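Lipolytic enzyme, G-D-S-L family (Bacteroides thetaiotaomicron, PDB 7BR2) is a gut microbial serine esterase of the SGNH (GDSL) hydrolase family that metabolizes the drug diltiazem. Local coordinates at residues Ala370-Gly375 with Lys405-Leu410. Sequence-based numbering, arbitrary orientation.
Sequences AWCQFG and KGRRDL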
ATOM      1  N   ALA A 370      -7.213  -2.090  19.174  1.00 23.30           N
ATOM      2  CA  ALA A 370      -8.248  -2.972  18.635  1.00 26.85           C
ATOM      3  C   ALA A 370      -7.968  -4.436  18.963  1.00 24.17           C
ATOM      4  O   ALA A 370      -8.903  -5.210  19.207  1.00 21.23           O
ATOM      5  CB  ALA A 370      -8.386  -2.781  17.121  1.00 24.42           C
ATOM      6  N   TRP A 371      -6.698  -4.858  18.919  1.00 25.97           N
ATOM      7  CA  TRP A 371      -6.417  -6.219  19.364  1.00 22.51           C
ATOM      8  C   TRP A 371      -6.816  -6.389  20.824  1.00 30.09           C
ATOM      9  O   TRP A 371      -7.434  -7.392  21.196  1.00 27.06           O
ATOM     10  CB  TRP A 371      -4.952  -6.619  19.198  1.00 25.13           C
ATOM     11  CG  TRP A 371      -4.806  -8.058  19.654  1.00 34.55           C
ATOM     12  CD1 TRP A 371      -4.963  -9.179  18.887  1.00 33.16           C
ATOM     13  CD2 TRP A 371      -4.574  -8.529  20.996  1.00 32.70           C
ATOM     14  NE1 TRP A 371      -4.814 -10.302  19.653  1.00 30.47           N
ATOM     15  CE2 TRP A 371      -4.580  -9.935  20.951  1.00 33.61           C
ATOM     16  CE3 TRP A 371      -4.355  -7.897  22.226  1.00 29.97           C
ATOM     17  CZ2 TRP A 371      -4.376 -10.721  22.085  1.00 36.94           C
ATOM     18  CZ3 TRP A 371      -4.155  -8.684  23.354  1.00 36.54           C
ATOM     19  CH2 TRP A 371      -4.166 -10.077  23.273  1.00 39.41           C
ATOM     20  N   CYS A 372      -6.472  -5.424  21.677  1.00 25.73           N
ATOM     21  CA  CYS A 372      -6.896  -5.561  23.070  1.00 27.80           C
ATOM     22  C   CYS A 372      -8.402  -5.764  23.154  1.00 24.02           C
ATOM     23  O   CYS A 372      -8.890  -6.640  23.887  1.00 21.97           O
ATOM     24  CB  CYS A 372      -6.454  -4.340  23.888  1.00 21.99           C
ATOM     25  SG  CYS A 372      -4.661  -4.332  24.149  1.00 28.14           S
ATOM     26  N   GLN A 373      -9.143  -5.047  22.317  1.00 23.99           N
ATOM     27  CA  GLN A 373     -10.595  -5.083  22.448  1.00 24.54           C
ATOM     28  C   GLN A 373     -11.176  -6.390  21.923  1.00 25.80           C
ATOM     29  O   GLN A 373     -11.972  -7.035  22.612  1.00 25.17           O
ATOM     30  CB  GLN A 373     -11.233  -3.879  21.743  1.00 23.84           C
ATOM     31  CG  GLN A 373     -11.109  -2.570  22.546  1.00 22.44           C
ATOM     32  CD  GLN A 373     -11.798  -2.620  23.921  1.00 23.37           C
ATOM     33  OE1 GLN A 373     -12.525  -3.560  24.227  1.00 22.34           O
ATOM     34  NE2 GLN A 373     -11.580  -1.586  24.740  1.00 20.05           N
ATOM     35  N   PHE A 374     -10.822  -6.786  20.697  1.00 26.75           N
ATOM     36  CA  PHE A 374     -11.459  -7.955  20.098  1.00 27.71           C
ATOM     37  C   PHE A 374     -10.693  -9.257  20.333  1.00 30.94           C
ATOM     38  O   PHE A 374     -11.307 -10.333  20.373  1.00 28.45           O
ATOM     39  CB  PHE A 374     -11.665  -7.716  18.600  1.00 24.69           C
ATOM     40  CG  PHE A 374     -12.553  -6.553  18.318  1.00 26.54           C
ATOM     41  CD1 PHE A 374     -13.927  -6.686  18.364  1.00 27.46           C
ATOM     42  CD2 PHE A 374     -12.014  -5.302  18.037  1.00 26.98           C
ATOM     43  CE1 PHE A 374     -14.748  -5.588  18.123  1.00 29.61           C
ATOM     44  CE2 PHE A 374     -12.823  -4.208  17.792  1.00 23.99           C
ATOM     45  CZ  PHE A 374     -14.193  -4.348  17.839  1.00 25.86           C
ATOM     46  N   GLY A 375      -9.380  -9.194  20.517  1.00 28.31           N
ATOM     47  CA  GLY A 375      -8.601 -10.374  20.810  1.00 25.94           C
ATOM     48  C   GLY A 375      -8.549 -10.753  22.276  1.00 33.70           C
ATOM     49  O   GLY A 375      -8.065 -11.842  22.592  1.00 28.85           O
ATOM     50  N   LYS A 405       0.054  -8.953  28.151  1.00 42.77           N
ATOM     51  CA  LYS A 405       0.975  -8.248  29.034  1.00 42.20           C
ATOM     52  C   LYS A 405       1.830  -7.267  28.250  1.00 39.53           C
ATOM     53  O   LYS A 405       2.157  -6.190  28.751  1.00 35.77           O
ATOM     54  CB  LYS A 405       1.890  -9.229  29.769  1.00 49.96           C
ATOM     55  CG  LYS A 405       2.723  -8.558  30.865  1.00 51.26           C
ATOM     56  CD  LYS A 405       3.658  -9.519  31.575  1.00 49.58           C
ATOM     57  CE  LYS A 405       3.995  -8.978  32.949  1.00 59.27           C
ATOM     58  NZ  LYS A 405       5.038  -9.776  33.641  1.00 67.19           N
ATOM     59  N   GLY A 406       2.211  -7.624  27.024  1.00 40.21           N
ATOM     60  CA  GLY A 406       2.971  -6.689  26.215  1.00 41.73           C
ATOM     61  C   GLY A 406       2.208  -5.434  25.847  1.00 41.92           C
ATOM     62  O   GLY A 406       2.822  -4.394  25.599  1.00 36.48           O
ATOM     63  N   ARG A 407       0.883  -5.491  25.847  1.00 34.15           N
ATOM     64  CA  ARG A 407       0.068  -4.343  25.486  1.00 37.12           C
ATOM     65  C   ARG A 407      -0.598  -3.648  26.664  1.00 32.90           C
ATOM     66  O   ARG A 407      -1.408  -2.747  26.436  1.00 35.80           O
ATOM     67  CB  ARG A 407      -0.976  -4.727  24.436  1.00 40.79           C
ATOM     68  CG  ARG A 407      -0.375  -4.941  23.059  1.00 44.14           C
ATOM     69  CD  ARG A 407      -0.374  -6.355  22.568  1.00 51.02           C
ATOM     70  NE  ARG A 407       0.460  -6.433  21.376  1.00 68.50           N
ATOM     71  CZ  ARG A 407       1.776  -6.620  21.405  1.00 67.58           C
ATOM     72  NH1 ARG A 407       2.399  -6.766  22.560  1.00 61.38           N
ATOM     73  NH2 ARG A 407       2.468  -6.671  20.276  1.00 72.42           N
ATOM     74  N   ARG A 408      -0.307  -4.041  27.909  1.00 31.54           N
ATOM     75  CA  ARG A 408      -0.998  -3.430  29.041  1.00 32.37           C
ATOM     76  C   ARG A 408      -0.701  -1.933  29.154  1.00 32.83           C
ATOM     77  O   ARG A 408      -1.583  -1.151  29.521  1.00 33.33           O
ATOM     78  CB  ARG A 408      -0.656  -4.127  30.356  1.00 34.69           C
ATOM     79  CG  ARG A 408      -1.338  -3.425  31.537  1.00 37.15           C
ATOM     80  CD  ARG A 408      -1.367  -4.247  32.814  1.00 42.54           C
ATOM     81  NE  ARG A 408      -0.070  -4.830  33.118  1.00 45.49           N
ATOM     82  CZ  ARG A 408       0.182  -5.522  34.224  1.00 53.15           C
ATOM     83  NH1 ARG A 408      -0.787  -5.707  35.116  1.00 44.39           N
ATOM     84  NH2 ARG A 408       1.397  -6.024  34.440  1.00 45.52           N
ATOM     85  N   ASP A 409       0.545  -1.521  28.932  1.00 28.35           N
ATOM     86  CA  ASP A 409       0.860  -0.096  29.008  1.00 32.47           C
ATOM     87  C   ASP A 409       0.086   0.689  27.939  1.00 35.75           C
ATOM     88  O   ASP A 409      -0.599   1.697  28.228  1.00 32.04           O
ATOM     89  CB  ASP A 409       2.375   0.090  28.859  1.00 26.34           C
ATOM     90  CG  ASP A 409       2.804   1.534  29.020  1.00 32.88           C
ATOM     91  OD1 ASP A 409       2.339   2.177  29.979  1.00 29.97           O
ATOM     92  OD2 ASP A 409       3.607   2.028  28.198  1.00 35.23           O
ATOM     93  N   LEU A 410       0.148   0.202  26.697  1.00 26.76           N
ATOM     94  CA  LEU A 410      -0.598   0.827  25.624  1.00 29.90           C
ATOM     95  C   LEU A 410      -2.082   0.847  25.949  1.00 31.77           C
ATOM     96  O   LEU A 410      -2.748   1.856  25.718  1.00 28.40           O
ATOM     97  CB  LEU A 410      -0.333   0.107  24.296  1.00 33.19           C
ATOM     98  CG  LEU A 410      -1.037   0.690  23.053  1.00 27.14           C
ATOM     99  CD1 LEU A 410      -0.114   0.626  21.828  1.00 33.22           C
ATOM    100  CD2 LEU A 410      -2.385   0.007  22.754  1.00 25.77           C
TER
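R407 NE forms a salt bridge with E368 OE1, one turn before C372 on the same long helix, while the aliphatic stem of the arginine touches C372 and W371. An arginine can thus pack through its methylenes while its guanidinium end pairs with a carboxylate, and this pairing illustrates the division of labour. The closest touch is C372 SG against R407 CB, at 3.7 Å, a van der Waals contact between sulfur and methylene. SG lies beside its own backbone N and anti to the carbonyl carbon (chi1 -71°), which sends it out from the helix to the base of the arginine. Further along the stem, R407 CD reaches W371 CE3 on the benzo part of the indole at 4.3 Å, approaching obliquely. The bend of the stem at chi2 (111°), off a staggered value, brings CD near the indole. W403 contacts both residues, by a cation-pi interaction with R407 and edge-to-face with W371. On one face of the indole, G375 CA sits 3.9 Å above the plane, offset toward the rim; G375 N also bonds to W371 O (2.7 Å) in the backbone. R407 itself is the N-cap residue of helix 408-414, between that helix and helix 402-406, and its CA is 7.5 Å from that of C372. The contact is small, burying 121 Å² in all, and joins the C-terminal part of helix 344-377 to the junction of two short helices, with Y411 of helix 408-414 also touching C372 and A370 and F374 leaning on helix 64-75.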